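Local coordinates for protein N-acetylneuraminate lyase (Peptoclostridium difficile, PDB 4WOZ) that belongs to the dihydrodipicolinate synthetase family of TIM-barrel proteins, carries the name of a lyase, and assembles from four copies of its chain, at residues 101-106 with 134-139; 41-46 with 272-277; 24-29 with 264-269; 203-208 with 232-237; 53-58 with 71-76. One frame throughout, in Å; residues are numbered along the deposited sequence.

Interaction 1 of 5, residues 101-106 with 134-139; sequences ELAKFT and NTIINS
S139, which meets K104 across the contact, turns its hydroxyl back onto the preceding turn: OG donates to T135 O at 2.7 Å, 24° off the carbonyl plane. OG, anti to the carbonyl carbon of S139 itself (chi1 -69°), sits beside its backbone N, facing T135 O. The CB of S139 is left facing K104, whose chain comes across and bends at its last torsion (chi4 59°). K104 NZ ends 3.9 Å from S139 CB and 3.8 Å from S139 O, a loose approach at a partly exposed margin. The deeper half of the contact is apolar, with A103 CB lying 4.2 Å from I136 CG2. These are two successive outer helices of the TIM barrel, 96-109 and 126-138, lying side by side over strand 113-117, where both A103 and I136 rest on I114. I136 also packs on L96 and A99 from the earlier turns of helix 96-109, while S139 and T135 touch V100. Beyond S139, V140 receives part of the K104 chain.

Interaction 2 of 5, residues 41-46 with 272-277; sequences IRHNID and QGVEAG
H43 carries the contact on helix 34-48, its imidazole meeting Q272 at NE2 and V274 at the ring root. H43 NE2 donates to Q272 OE1 at 2.8 Å, but the bond is weak, its N-H...O angle being only 125°. The two side chains cross at about a right angle, with ring and amide planes 55° apart. H43 CE1 also lies 3.8 Å from Q272 CB. V274 CG2 packs 3.7 Å from H43 CB and 3.8 Å from H43 CG. The ring extends across to the loop because CG is anti to the backbone N (chi1 179°). In the next shell, L269 and C48 pack on H43, V222 O accepts a weak bond from Q272 NE2, and V274 packs on Q39 and I40. E275 N bonds to Q39 OE1. G273, at positive phi between the two contact residues, is the C-prime residue of the Schellman motif that ends helix 261-271, with V274 N bonded back to L269 O and G273 N to E270 O.

Interaction 3 of 5, residues 24-29 with 264-269; sequences VSFDKE and TIKLLL
K266 leaves its helix with CG anti to the carbonyl carbon (chi1 -69°) and then runs fully extended, which carries its ammonium to V24 and F26. K266 NZ donates to V24 O at 3.0 Å and meets it nearly end-on, the C=O...N angle being 161°. Just behind it, K266 CE is 3.3 Å from the same oxygen. F26 presents its ring edge: K266 NZ lies near the ring plane, 3.4 Å from F26 CD2, so this is no cation-pi stack. V24 CG1 lies over one face, 3.6 Å above the plane and displaced toward the ring's margin. The buried ammonium is further held by a salt bridge to E61 and a bond to Y278 O; the E61 carboxylate, with the two carbonyl oxygens, would be expected to favour the charged form. Y278 also pairs with the backbone of F26. Helix 261-271 packs its other sides on helices 239-259 and 288-301, and the loop its lysine grips leads from strand 17-21 to helix 34-48.

Interaction 4 of 5, residues 203-208 with 232-237; sequences MMLPAT and ELTKNE
T208 and T234 meet methyl to methyl at unusually short range, T208 CG2 and T234 CG2 being 3.3 Å apart, tighter than normal van der Waals contact. In each threonine the methyl is anti to the backbone N while the hydroxyl turns toward its own helix. T208 OG1 donates to M204 O at 2.8 Å from above the carbonyl plane, 43° out of it, and that oxygen also takes the backbone N of T208. T234 OG1 is hydrogen-bonded within its helix, to I230 O, and L205 CD1 touches this hydroxyl oxygen at 3.3 Å. K235 folds back on itself, bent at chi2 and chi3, which lays its CD 3.5 Å from T208 CG2. A water donates to T208 O at 2.9 Å and also lies by K235 NZ, modelled so close that this half of the bridge is doubtful. Helix 204-209, with helix 220-235 and helix 239-259 beside it, also faces the second subunit, where L205 packs on V209 and P206 on P206 of that neighbouring chain. With both hydroxyls spent on helix carbonyls, the threonines offer one another only carbon, and any polar link between the segments would run through that water, whose bond to the lysine is uncertain.

Interaction 5 of 5, residues 53-58 with 71-76; sequences LYVGGS and KRIFEI
F74 and V55 slide past each other in opposite directions; beyond CB, CG of F74 is anti to its own carbonyl carbon (chi1 -75°), beside the backbone N. CG packs on the methyl of T106 from the next helix. Farther along the rim, F74 CD1 lies 3.8 Å from V55 CG1. F74 CE1 comes to 4.0 Å from V55 CB and, near the ring plane, meets V55 O at 3.5 Å with its edge. At the far end, F74 CZ is 4.1 Å from V55 O. G56 follows at phi 89° and brings no side chain toward the ring; its N stays 4.4 Å from F74 CE1. V55 CG1 is shared, for it also touches I73 CG2 at 3.8 Å. The ring of Y111 packs edge-to-face with F74. All this lies within the beta-alpha-beta unit of strand 52-55, helix 67-81 and strand 86-90: F74 rests on A89 of the second strand and F105 of helix 96-109, while I73 leans on V24 and L65.

In the fold
From the N terminus, interaction 3 opens at 24-29 and interaction 2 at 41-46; they close in the same order, at 264-269 and 272-277, so the two cross. Both span most of the barrel and tie its start, the loop after strand 17-21 and helix 34-48, to helix 261-271, late in the chain, and the loop behind it. Nested inside both, in series, are three local closures: interaction 5 joins a strand to its following helix, interaction 1 two successive outer helices, and interaction 4 two later ones, on the far side of the chain's centre from interactions 1 and 5. Interactions 1 and 5 touch through the E101-K71 salt bridge, 2 and 3 through E275 O and S25 OG.

Interaction 1 of 5, residues 101-106 with 134-139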
# COMPACT_ATOMS: atom_id res chain seq x y z
N GLU A 101 -0.76 8.79 -32.53
CA GLU A 101 -0.78 8.15 -33.84
C GLU A 101 -1.93 7.16 -33.95
O GLU A 101 -2.59 7.07 -34.98
CB GLU A 101 0.55 7.43 -34.11
CG GLU A 101 0.45 6.37 -35.20
CD GLU A 101 1.75 6.14 -35.96
OE1 GLU A 101 2.77 5.83 -35.32
OE2 GLU A 101 1.73 6.27 -37.20
N LEU A 102 -2.17 6.42 -32.87
CA LEU A 102 -3.23 5.42 -32.84
C LEU A 102 -4.61 6.08 -32.83
O LEU A 102 -5.56 5.54 -33.38
CB LEU A 102 -3.07 4.51 -31.62
CG LEU A 102 -1.80 3.67 -31.59
CD1 LEU A 102 -1.70 2.94 -30.26
CD2 LEU A 102 -1.81 2.67 -32.74
N ALA A 103 -4.71 7.25 -32.20
CA ALA A 103 -5.98 7.96 -32.16
C ALA A 103 -6.34 8.37 -33.58
O ALA A 103 -7.51 8.33 -33.97
CB ALA A 103 -5.87 9.19 -31.27
N LYS A 104 -5.33 8.76 -34.35
CA LYS A 104 -5.54 9.17 -35.74
C LYS A 104 -5.92 7.95 -36.57
O LYS A 104 -6.92 7.96 -37.29
CB LYS A 104 -4.25 9.77 -36.32
CG LYS A 104 -3.96 11.19 -35.90
CD LYS A 104 -2.72 11.71 -36.63
CE LYS A 104 -2.64 13.23 -36.60
NZ LYS A 104 -2.59 13.77 -35.22
N PHE A 105 -5.11 6.91 -36.46
CA PHE A 105 -5.34 5.67 -37.19
C PHE A 105 -6.77 5.15 -36.98
O PHE A 105 -7.50 4.92 -37.93
CB PHE A 105 -4.33 4.61 -36.75
CG PHE A 105 -4.38 3.34 -37.56
CD1 PHE A 105 -3.96 3.33 -38.89
CD2 PHE A 105 -4.85 2.16 -37.00
CE1 PHE A 105 -4.00 2.16 -39.64
CE2 PHE A 105 -4.89 0.98 -37.74
CZ PHE A 105 -4.46 0.98 -39.07
N THR A 106 -7.15 4.96 -35.72
CA THR A 106 -8.49 4.45 -35.41
C THR A 106 -9.61 5.40 -35.81
O THR A 106 -10.65 4.95 -36.30
CB THR A 106 -8.63 4.09 -33.91
OG1 THR A 106 -8.37 5.25 -33.10
CG2 THR A 106 -7.65 2.99 -33.53
N ASN A 134 -5.69 15.81 -23.19
CA ASN A 134 -6.04 16.88 -24.12
C ASN A 134 -5.28 16.72 -25.44
O ASN A 134 -5.85 16.90 -26.51
CB ASN A 134 -5.73 18.25 -23.52
CG ASN A 134 -6.63 18.58 -22.35
OD1 ASN A 134 -7.86 18.50 -22.45
ND2 ASN A 134 -6.03 18.97 -21.23
N THR A 135 -4.00 16.40 -25.35
CA THR A 135 -3.19 16.23 -26.55
C THR A 135 -3.81 15.14 -27.42
O THR A 135 -3.98 15.32 -28.63
CB THR A 135 -1.74 15.83 -26.20
OG1 THR A 135 -1.07 16.94 -25.59
CG2 THR A 135 -0.98 15.42 -27.45
N ILE A 136 -4.16 14.02 -26.81
CA ILE A 136 -4.75 12.91 -27.54
C ILE A 136 -6.06 13.26 -28.24
O ILE A 136 -6.16 13.13 -29.46
CB ILE A 136 -5.01 11.71 -26.60
CG1 ILE A 136 -3.67 11.14 -26.12
CG2 ILE A 136 -5.82 10.64 -27.33
CD1 ILE A 136 -3.81 10.01 -25.13
N ILE A 137 -7.06 13.70 -27.48
CA ILE A 137 -8.37 14.01 -28.05
C ILE A 137 -8.43 15.26 -28.92
O ILE A 137 -9.29 15.36 -29.81
CB ILE A 137 -9.46 14.13 -26.95
CG1 ILE A 137 -10.85 14.12 -27.58
CG2 ILE A 137 -9.25 15.41 -26.14
CD1 ILE A 137 -11.16 12.85 -28.38
N ASN A 138 -7.54 16.22 -28.68
CA ASN A 138 -7.55 17.44 -29.49
C ASN A 138 -6.91 17.19 -30.85
O ASN A 138 -7.09 17.97 -31.79
CB ASN A 138 -6.82 18.58 -28.78
CG ASN A 138 -7.48 18.96 -27.46
OD1 ASN A 138 -8.70 18.93 -27.33
ND2 ASN A 138 -6.66 19.34 -26.48
N SER A 139 -6.16 16.09 -30.95
CA SER A 139 -5.48 15.72 -32.19
C SER A 139 -6.43 15.13 -33.23
O SER A 139 -6.07 15.04 -34.40
CB SER A 139 -4.37 14.71 -31.92
OG SER A 139 -3.30 15.29 -31.20

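Interaction 2 of 5, residues 41-46 with 272-277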
# COMPACT_ATOMS: atom_id res chain seq x y z
N ILE A 41 -14.00 -12.07 -32.35
CA ILE A 41 -14.86 -10.95 -32.68
C ILE A 41 -16.27 -11.43 -33.04
O ILE A 41 -17.26 -10.96 -32.49
CB ILE A 41 -14.28 -10.16 -33.87
CG1 ILE A 41 -12.95 -9.53 -33.45
CG2 ILE A 41 -15.28 -9.09 -34.34
CD1 ILE A 41 -12.21 -8.83 -34.57
N ARG A 42 -16.34 -12.38 -33.97
CA ARG A 42 -17.61 -12.95 -34.41
C ARG A 42 -18.37 -13.58 -33.25
O ARG A 42 -19.60 -13.52 -33.18
CB ARG A 42 -17.36 -14.01 -35.50
CG ARG A 42 -17.07 -13.44 -36.88
CD ARG A 42 -18.29 -13.55 -37.78
NE ARG A 42 -19.45 -12.80 -37.28
CZ ARG A 42 -19.62 -11.50 -37.44
NH1 ARG A 42 -18.71 -10.78 -38.08
NH2 ARG A 42 -20.71 -10.91 -36.97
N HIS A 43 -17.62 -14.21 -32.34
CA HIS A 43 -18.21 -14.86 -31.18
C HIS A 43 -18.89 -13.82 -30.28
O HIS A 43 -20.00 -14.04 -29.79
CB HIS A 43 -17.12 -15.60 -30.40
CG HIS A 43 -17.62 -16.29 -29.17
ND1 HIS A 43 -18.44 -17.40 -29.22
CD2 HIS A 43 -17.41 -16.04 -27.86
CE1 HIS A 43 -18.70 -17.81 -27.99
NE2 HIS A 43 -18.09 -17.00 -27.15
N ASN A 44 -18.21 -12.70 -30.07
CA ASN A 44 -18.76 -11.64 -29.23
C ASN A 44 -20.02 -11.03 -29.83
O ASN A 44 -20.96 -10.69 -29.11
CB ASN A 44 -17.72 -10.53 -28.99
CG ASN A 44 -16.80 -10.84 -27.83
OD1 ASN A 44 -17.25 -11.02 -26.70
ND2 ASN A 44 -15.50 -10.90 -28.10
N ILE A 45 -20.05 -10.88 -31.15
CA ILE A 45 -21.20 -10.30 -31.82
C ILE A 45 -22.38 -11.27 -31.93
O ILE A 45 -23.50 -10.96 -31.52
CB ILE A 45 -20.85 -9.85 -33.26
CG1 ILE A 45 -19.74 -8.80 -33.21
CG2 ILE A 45 -22.10 -9.26 -33.95
CD1 ILE A 45 -19.20 -8.44 -34.57
N ASP A 46 -22.11 -12.45 -32.47
CA ASP A 46 -23.15 -13.44 -32.70
C ASP A 46 -23.56 -14.33 -31.53
O ASP A 46 -24.70 -14.80 -31.49
CB ASP A 46 -22.75 -14.31 -33.89
CG ASP A 46 -22.34 -13.48 -35.09
OD1 ASP A 46 -22.96 -12.42 -35.32
OD2 ASP A 46 -21.41 -13.89 -35.82
N GLN A 272 -15.50 -22.95 -26.65
CA GLN A 272 -16.69 -22.36 -27.24
C GLN A 272 -16.58 -22.31 -28.77
O GLN A 272 -17.39 -21.68 -29.44
CB GLN A 272 -16.94 -20.95 -26.66
CG GLN A 272 -17.07 -20.94 -25.14
CD GLN A 272 -17.58 -19.62 -24.59
OE1 GLN A 272 -17.17 -18.54 -25.03
NE2 GLN A 272 -18.49 -19.69 -23.62
N GLY A 273 -15.56 -22.98 -29.30
CA GLY A 273 -15.35 -23.04 -30.73
C GLY A 273 -14.55 -21.89 -31.33
O GLY A 273 -14.64 -21.62 -32.53
N VAL A 274 -13.76 -21.23 -30.49
CA VAL A 274 -12.95 -20.10 -30.94
C VAL A 274 -11.46 -20.36 -30.72
O VAL A 274 -11.05 -20.74 -29.63
CB VAL A 274 -13.35 -18.81 -30.18
CG1 VAL A 274 -12.47 -17.64 -30.60
CG2 VAL A 274 -14.83 -18.49 -30.43
N GLU A 275 -10.67 -20.17 -31.77
CA GLU A 275 -9.23 -20.39 -31.68
C GLU A 275 -8.55 -19.21 -30.97
O GLU A 275 -7.79 -18.47 -31.59
CB GLU A 275 -8.62 -20.57 -33.07
CG GLU A 275 -9.00 -21.86 -33.77
CD GLU A 275 -8.28 -22.04 -35.09
OE1 GLU A 275 -7.03 -22.03 -35.10
OE2 GLU A 275 -8.96 -22.19 -36.13
N ALA A 276 -8.83 -19.06 -29.69
CA ALA A 276 -8.26 -17.98 -28.90
C ALA A 276 -6.75 -18.14 -28.80
O ALA A 276 -6.01 -17.17 -28.65
CB ALA A 276 -8.88 -17.96 -27.50
N GLY A 277 -6.30 -19.39 -28.88
CA GLY A 277 -4.88 -19.67 -28.83
C GLY A 277 -4.14 -19.45 -27.52
O GLY A 277 -4.66 -19.72 -26.44

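Interaction 3 of 5, residues 24-29 with 264-269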
# COMPACT_ATOMS: atom_id res chain seq x y z
N VAL A 24 -7.08 -11.08 -27.97
CA VAL A 24 -6.46 -11.33 -29.25
C VAL A 24 -5.98 -12.77 -29.30
O VAL A 24 -5.70 -13.38 -28.27
CB VAL A 24 -5.28 -10.36 -29.47
CG1 VAL A 24 -4.53 -10.73 -30.75
CG2 VAL A 24 -5.80 -8.93 -29.55
N SER A 25 -5.91 -13.33 -30.50
CA SER A 25 -5.47 -14.70 -30.68
C SER A 25 -3.99 -14.71 -31.05
O SER A 25 -3.55 -13.90 -31.87
CB SER A 25 -6.29 -15.38 -31.78
OG SER A 25 -5.89 -16.73 -31.96
N PHE A 26 -3.23 -15.60 -30.43
CA PHE A 26 -1.80 -15.73 -30.69
C PHE A 26 -1.47 -17.20 -30.85
O PHE A 26 -2.11 -18.05 -30.23
CB PHE A 26 -0.98 -15.18 -29.52
CG PHE A 26 -1.14 -13.70 -29.30
CD1 PHE A 26 -0.61 -12.79 -30.22
CD2 PHE A 26 -1.80 -13.22 -28.18
CE1 PHE A 26 -0.75 -11.42 -30.02
CE2 PHE A 26 -1.95 -11.85 -27.97
CZ PHE A 26 -1.42 -10.95 -28.89
N ASP A 27 -0.47 -17.51 -31.68
CA ASP A 27 -0.06 -18.90 -31.85
C ASP A 27 0.98 -19.17 -30.78
O ASP A 27 1.27 -18.30 -29.95
CB ASP A 27 0.55 -19.13 -33.24
CG ASP A 27 1.73 -18.23 -33.53
OD1 ASP A 27 2.56 -18.03 -32.61
OD2 ASP A 27 1.85 -17.75 -34.67
N LYS A 28 1.55 -20.38 -30.78
CA LYS A 28 2.55 -20.73 -29.78
C LYS A 28 3.83 -19.92 -29.92
O LYS A 28 4.59 -19.76 -28.97
CB LYS A 28 2.87 -22.23 -29.85
CG LYS A 28 3.72 -22.71 -28.69
CD LYS A 28 3.88 -24.22 -28.72
CE LYS A 28 4.66 -24.70 -27.51
NZ LYS A 28 4.80 -26.18 -27.50
N GLU A 29 4.07 -19.39 -31.12
CA GLU A 29 5.26 -18.59 -31.37
C GLU A 29 4.99 -17.13 -31.00
O GLU A 29 5.86 -16.27 -31.14
CB GLU A 29 5.69 -18.68 -32.84
CG GLU A 29 6.02 -20.08 -33.32
CD GLU A 29 6.87 -20.09 -34.59
OE1 GLU A 29 6.44 -19.51 -35.62
OE2 GLU A 29 7.98 -20.68 -34.56
N THR A 264 -7.03 -19.03 -18.88
CA THR A 264 -8.32 -19.70 -18.72
C THR A 264 -9.43 -19.11 -19.58
O THR A 264 -10.32 -19.85 -20.02
CB THR A 264 -8.75 -19.70 -17.24
OG1 THR A 264 -7.73 -20.32 -16.44
CG2 THR A 264 -10.06 -20.47 -17.07
N ILE A 265 -9.41 -17.80 -19.81
CA ILE A 265 -10.44 -17.21 -20.65
C ILE A 265 -10.24 -17.71 -22.07
O ILE A 265 -11.20 -18.04 -22.76
CB ILE A 265 -10.38 -15.65 -20.64
CG1 ILE A 265 -10.90 -15.12 -19.31
CG2 ILE A 265 -11.22 -15.09 -21.79
CD1 ILE A 265 -10.93 -13.60 -19.22
N LYS A 266 -8.99 -17.79 -22.51
CA LYS A 266 -8.72 -18.27 -23.87
C LYS A 266 -9.06 -19.76 -24.00
O LYS A 266 -9.59 -20.19 -25.02
CB LYS A 266 -7.26 -18.00 -24.25
CG LYS A 266 -6.97 -16.51 -24.44
CD LYS A 266 -5.62 -16.28 -25.10
CE LYS A 266 -5.36 -14.80 -25.29
NZ LYS A 266 -4.11 -14.55 -26.04
N LEU A 267 -8.77 -20.54 -22.97
CA LEU A 267 -9.08 -21.96 -23.00
C LEU A 267 -10.60 -22.15 -22.99
O LEU A 267 -11.12 -23.10 -23.57
CB LEU A 267 -8.45 -22.67 -21.81
CG LEU A 267 -6.92 -22.72 -21.85
CD1 LEU A 267 -6.37 -23.31 -20.54
CD2 LEU A 267 -6.48 -23.56 -23.05
N LEU A 268 -11.31 -21.25 -22.31
CA LEU A 268 -12.76 -21.34 -22.27
C LEU A 268 -13.29 -21.00 -23.65
O LEU A 268 -14.25 -21.61 -24.12
CB LEU A 268 -13.34 -20.38 -21.22
CG LEU A 268 -13.18 -20.83 -19.77
CD1 LEU A 268 -13.70 -19.75 -18.82
CD2 LEU A 268 -13.93 -22.14 -19.55
N LEU A 269 -12.66 -20.02 -24.30
CA LEU A 269 -13.06 -19.63 -25.65
C LEU A 269 -12.84 -20.81 -26.61
O LEU A 269 -13.68 -21.06 -27.48
CB LEU A 269 -12.24 -18.42 -26.11
CG LEU A 269 -12.73 -17.06 -25.62
CD1 LEU A 269 -11.72 -15.98 -25.98
CD2 LEU A 269 -14.10 -16.75 -26.25

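Interaction 4 of 5, residues 203-208 with 232-237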
# COMPACT_ATOMS: atom_id res chain seq x y z
N MET A 203 -18.35 -7.04 -9.98
CA MET A 203 -19.11 -6.07 -9.19
C MET A 203 -20.10 -5.31 -10.09
O MET A 203 -20.45 -4.16 -9.82
CB MET A 203 -18.16 -5.10 -8.49
CG MET A 203 -17.17 -5.78 -7.54
SD MET A 203 -16.04 -4.64 -6.66
CE MET A 203 -14.61 -4.66 -7.73
N MET A 204 -20.54 -5.97 -11.15
CA MET A 204 -21.47 -5.37 -12.11
C MET A 204 -22.80 -4.94 -11.50
O MET A 204 -23.27 -3.82 -11.75
CB MET A 204 -21.71 -6.35 -13.27
CG MET A 204 -22.65 -5.83 -14.35
SD MET A 204 -22.79 -6.97 -15.75
CE MET A 204 -22.65 -5.85 -17.15
N LEU A 205 -23.40 -5.81 -10.70
CA LEU A 205 -24.68 -5.49 -10.07
C LEU A 205 -24.63 -4.22 -9.20
O LEU A 205 -25.42 -3.31 -9.39
CB LEU A 205 -25.17 -6.69 -9.25
CG LEU A 205 -26.35 -6.45 -8.29
CD1 LEU A 205 -27.48 -5.69 -9.01
CD2 LEU A 205 -26.83 -7.79 -7.75
N PRO A 206 -23.69 -4.16 -8.24
CA PRO A 206 -23.65 -2.94 -7.43
C PRO A 206 -23.31 -1.67 -8.21
O PRO A 206 -23.73 -0.58 -7.86
CB PRO A 206 -22.61 -3.27 -6.35
CG PRO A 206 -21.74 -4.30 -7.00
CD PRO A 206 -22.74 -5.16 -7.74
N ALA A 207 -22.55 -1.82 -9.29
CA ALA A 207 -22.19 -0.65 -10.08
C ALA A 207 -23.39 -0.18 -10.89
O ALA A 207 -23.61 1.02 -11.06
CB ALA A 207 -21.02 -0.98 -11.01
N THR A 208 -24.18 -1.13 -11.39
CA THR A 208 -25.35 -0.78 -12.17
C THR A 208 -26.38 -0.04 -11.32
O THR A 208 -27.02 0.89 -11.80
CB THR A 208 -26.01 -2.04 -12.80
OG1 THR A 208 -25.05 -2.70 -13.64
CG2 THR A 208 -27.21 -1.65 -13.64
N GLU A 232 -29.51 -5.92 -17.52
CA GLU A 232 -30.92 -5.75 -17.84
C GLU A 232 -31.90 -6.08 -16.71
O GLU A 232 -32.91 -5.39 -16.56
CB GLU A 232 -31.24 -6.53 -19.11
CG GLU A 232 -30.83 -5.75 -20.36
CD GLU A 232 -30.90 -6.56 -21.64
OE1 GLU A 232 -31.69 -7.52 -21.70
OE2 GLU A 232 -30.17 -6.21 -22.59
N LEU A 233 -31.62 -7.11 -15.92
CA LEU A 233 -32.50 -7.43 -14.81
C LEU A 233 -32.45 -6.27 -13.82
O LEU A 233 -33.48 -5.86 -13.27
CB LEU A 233 -32.04 -8.71 -14.11
CG LEU A 233 -32.35 -10.03 -14.83
CD1 LEU A 233 -31.50 -11.14 -14.23
CD2 LEU A 233 -33.84 -10.35 -14.71
N THR A 234 -31.25 -5.73 -13.60
CA THR A 234 -31.08 -4.61 -12.69
C THR A 234 -31.86 -3.38 -13.15
O THR A 234 -32.60 -2.78 -12.38
CB THR A 234 -29.58 -4.22 -12.53
OG1 THR A 234 -28.85 -5.32 -11.98
CG2 THR A 234 -29.44 -3.02 -11.60
N LYS A 235 -31.70 -3.01 -14.42
CA LYS A 235 -32.42 -1.85 -14.95
C LYS A 235 -33.93 -2.05 -14.85
O LYS A 235 -34.70 -1.09 -14.89
CB LYS A 235 -32.03 -1.59 -16.41
CG LYS A 235 -30.53 -1.38 -16.63
CD LYS A 235 -29.91 -0.49 -15.56
CE LYS A 235 -30.52 0.91 -15.52
NZ LYS A 235 -30.05 1.68 -14.32
N ASN A 236 -34.35 -3.31 -14.73
CA ASN A 236 -35.77 -3.65 -14.61
C ASN A 236 -36.15 -3.84 -13.14
O ASN A 236 -37.27 -4.24 -12.83
CB ASN A 236 -36.07 -4.93 -15.39
CG ASN A 236 -36.39 -4.65 -16.85
OD1 ASN A 236 -37.51 -4.24 -17.17
ND2 ASN A 236 -35.42 -4.86 -17.72
N GLU A 237 -35.20 -3.55 -12.26
CA GLU A 237 -35.39 -3.64 -10.82
C GLU A 237 -35.64 -5.04 -10.28
O GLU A 237 -36.20 -5.22 -9.20
CB GLU A 237 -36.52 -2.72 -10.37
CG GLU A 237 -36.30 -1.27 -10.79
CD GLU A 237 -37.21 -0.31 -10.06
OE1 GLU A 237 -38.43 -0.56 -10.04
OE2 GLU A 237 -36.71 0.68 -9.49
O HOH W 1 -27.56 1.84 -14.49

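Interaction 5 of 5, residues 53-58 with 71-76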
# COMPACT_ATOMS: atom_id res chain seq x y z
N LEU A 53 -17.36 -3.53 -28.93
CA LEU A 53 -16.08 -4.06 -28.50
C LEU A 53 -15.16 -2.93 -28.09
O LEU A 53 -15.21 -1.83 -28.66
CB LEU A 53 -15.42 -4.86 -29.63
CG LEU A 53 -16.17 -6.07 -30.19
CD1 LEU A 53 -15.38 -6.67 -31.35
CD2 LEU A 53 -16.36 -7.11 -29.10
N TYR A 54 -14.34 -3.22 -27.08
CA TYR A 54 -13.35 -2.29 -26.56
C TYR A 54 -12.07 -2.95 -27.05
O TYR A 54 -11.68 -4.01 -26.56
CB TYR A 54 -13.40 -2.29 -25.03
CG TYR A 54 -12.52 -1.27 -24.35
CD1 TYR A 54 -12.94 0.06 -24.23
CD2 TYR A 54 -11.29 -1.63 -23.80
CE1 TYR A 54 -12.15 0.99 -23.56
CE2 TYR A 54 -10.50 -0.71 -23.14
CZ TYR A 54 -10.93 0.60 -23.02
OH TYR A 54 -10.15 1.52 -22.36
N VAL A 55 -11.45 -2.33 -28.05
CA VAL A 55 -10.25 -2.89 -28.66
C VAL A 55 -8.95 -2.21 -28.21
O VAL A 55 -8.88 -0.98 -28.10
CB VAL A 55 -10.36 -2.80 -30.21
CG1 VAL A 55 -9.23 -3.57 -30.87
CG2 VAL A 55 -11.71 -3.36 -30.65
N GLY A 56 -7.93 -3.02 -27.95
CA GLY A 56 -6.64 -2.50 -27.54
C GLY A 56 -6.49 -2.31 -26.04
O GLY A 56 -5.59 -1.62 -25.58
N GLY A 57 -7.38 -2.94 -25.28
CA GLY A 57 -7.30 -2.80 -23.84
C GLY A 57 -6.32 -3.77 -23.20
O GLY A 57 -5.69 -4.57 -23.89
N SER A 58 -6.21 -3.69 -21.89
CA SER A 58 -5.33 -4.56 -21.12
C SER A 58 -5.63 -6.03 -21.45
O SER A 58 -4.72 -6.84 -21.61
CB SER A 58 -5.54 -4.31 -19.63
OG SER A 58 -4.77 -5.20 -18.84
N LYS A 71 -1.97 -1.76 -34.73
CA LYS A 71 -2.64 -1.27 -35.92
C LYS A 71 -3.34 -2.41 -36.66
O LYS A 71 -4.49 -2.27 -37.08
CB LYS A 71 -1.64 -0.57 -36.84
CG LYS A 71 -1.18 0.78 -36.34
CD LYS A 71 -0.15 1.41 -37.28
CE LYS A 71 0.17 2.84 -36.86
NZ LYS A 71 1.15 3.50 -37.77
N ARG A 72 -2.66 -3.55 -36.83
CA ARG A 72 -3.29 -4.66 -37.53
C ARG A 72 -4.54 -5.11 -36.78
O ARG A 72 -5.55 -5.47 -37.40
CB ARG A 72 -2.35 -5.86 -37.70
CG ARG A 72 -3.11 -7.06 -38.29
CD ARG A 72 -2.27 -7.99 -39.14
NE ARG A 72 -1.61 -9.04 -38.37
CZ ARG A 72 -1.27 -10.22 -38.88
NH1 ARG A 72 -1.54 -10.50 -40.15
NH2 ARG A 72 -0.66 -11.13 -38.12
N ILE A 73 -4.47 -5.11 -35.46
CA ILE A 73 -5.61 -5.51 -34.65
C ILE A 73 -6.78 -4.54 -34.88
O ILE A 73 -7.92 -4.96 -35.07
CB ILE A 73 -5.23 -5.54 -33.14
CG1 ILE A 73 -4.26 -6.70 -32.89
CG2 ILE A 73 -6.48 -5.71 -32.27
CD1 ILE A 73 -3.62 -6.68 -31.53
N PHE A 74 -6.48 -3.24 -34.89
CA PHE A 74 -7.52 -2.25 -35.11
C PHE A 74 -8.16 -2.42 -36.49
O PHE A 74 -9.37 -2.29 -36.64
CB PHE A 74 -6.97 -0.83 -34.97
CG PHE A 74 -6.71 -0.41 -33.54
CD1 PHE A 74 -7.71 -0.55 -32.57
CD2 PHE A 74 -5.49 0.13 -33.16
CE1 PHE A 74 -7.49 -0.15 -31.25
CE2 PHE A 74 -5.25 0.54 -31.85
CZ PHE A 74 -6.26 0.39 -30.89
N GLU A 75 -7.33 -2.72 -37.49
CA GLU A 75 -7.83 -2.91 -38.85
C GLU A 75 -8.71 -4.15 -38.95
O GLU A 75 -9.78 -4.12 -39.55
CB GLU A 75 -6.68 -3.04 -39.85
CG GLU A 75 -5.94 -1.77 -40.15
CD GLU A 75 -4.97 -1.94 -41.31
OE1 GLU A 75 -4.14 -1.04 -41.54
OE2 GLU A 75 -5.05 -2.98 -41.99
N ILE A 76 -8.23 -5.25 -38.38
CA ILE A 76 -8.99 -6.49 -38.43
C ILE A 76 -10.33 -6.36 -37.71
O ILE A 76 -11.35 -6.84 -38.19
CB ILE A 76 -8.21 -7.66 -37.82
CG1 ILE A 76 -6.96 -7.95 -38.66
CG2 ILE A 76 -9.11 -8.88 -37.71
CD1 ILE A 76 -6.04 -9.00 -38.08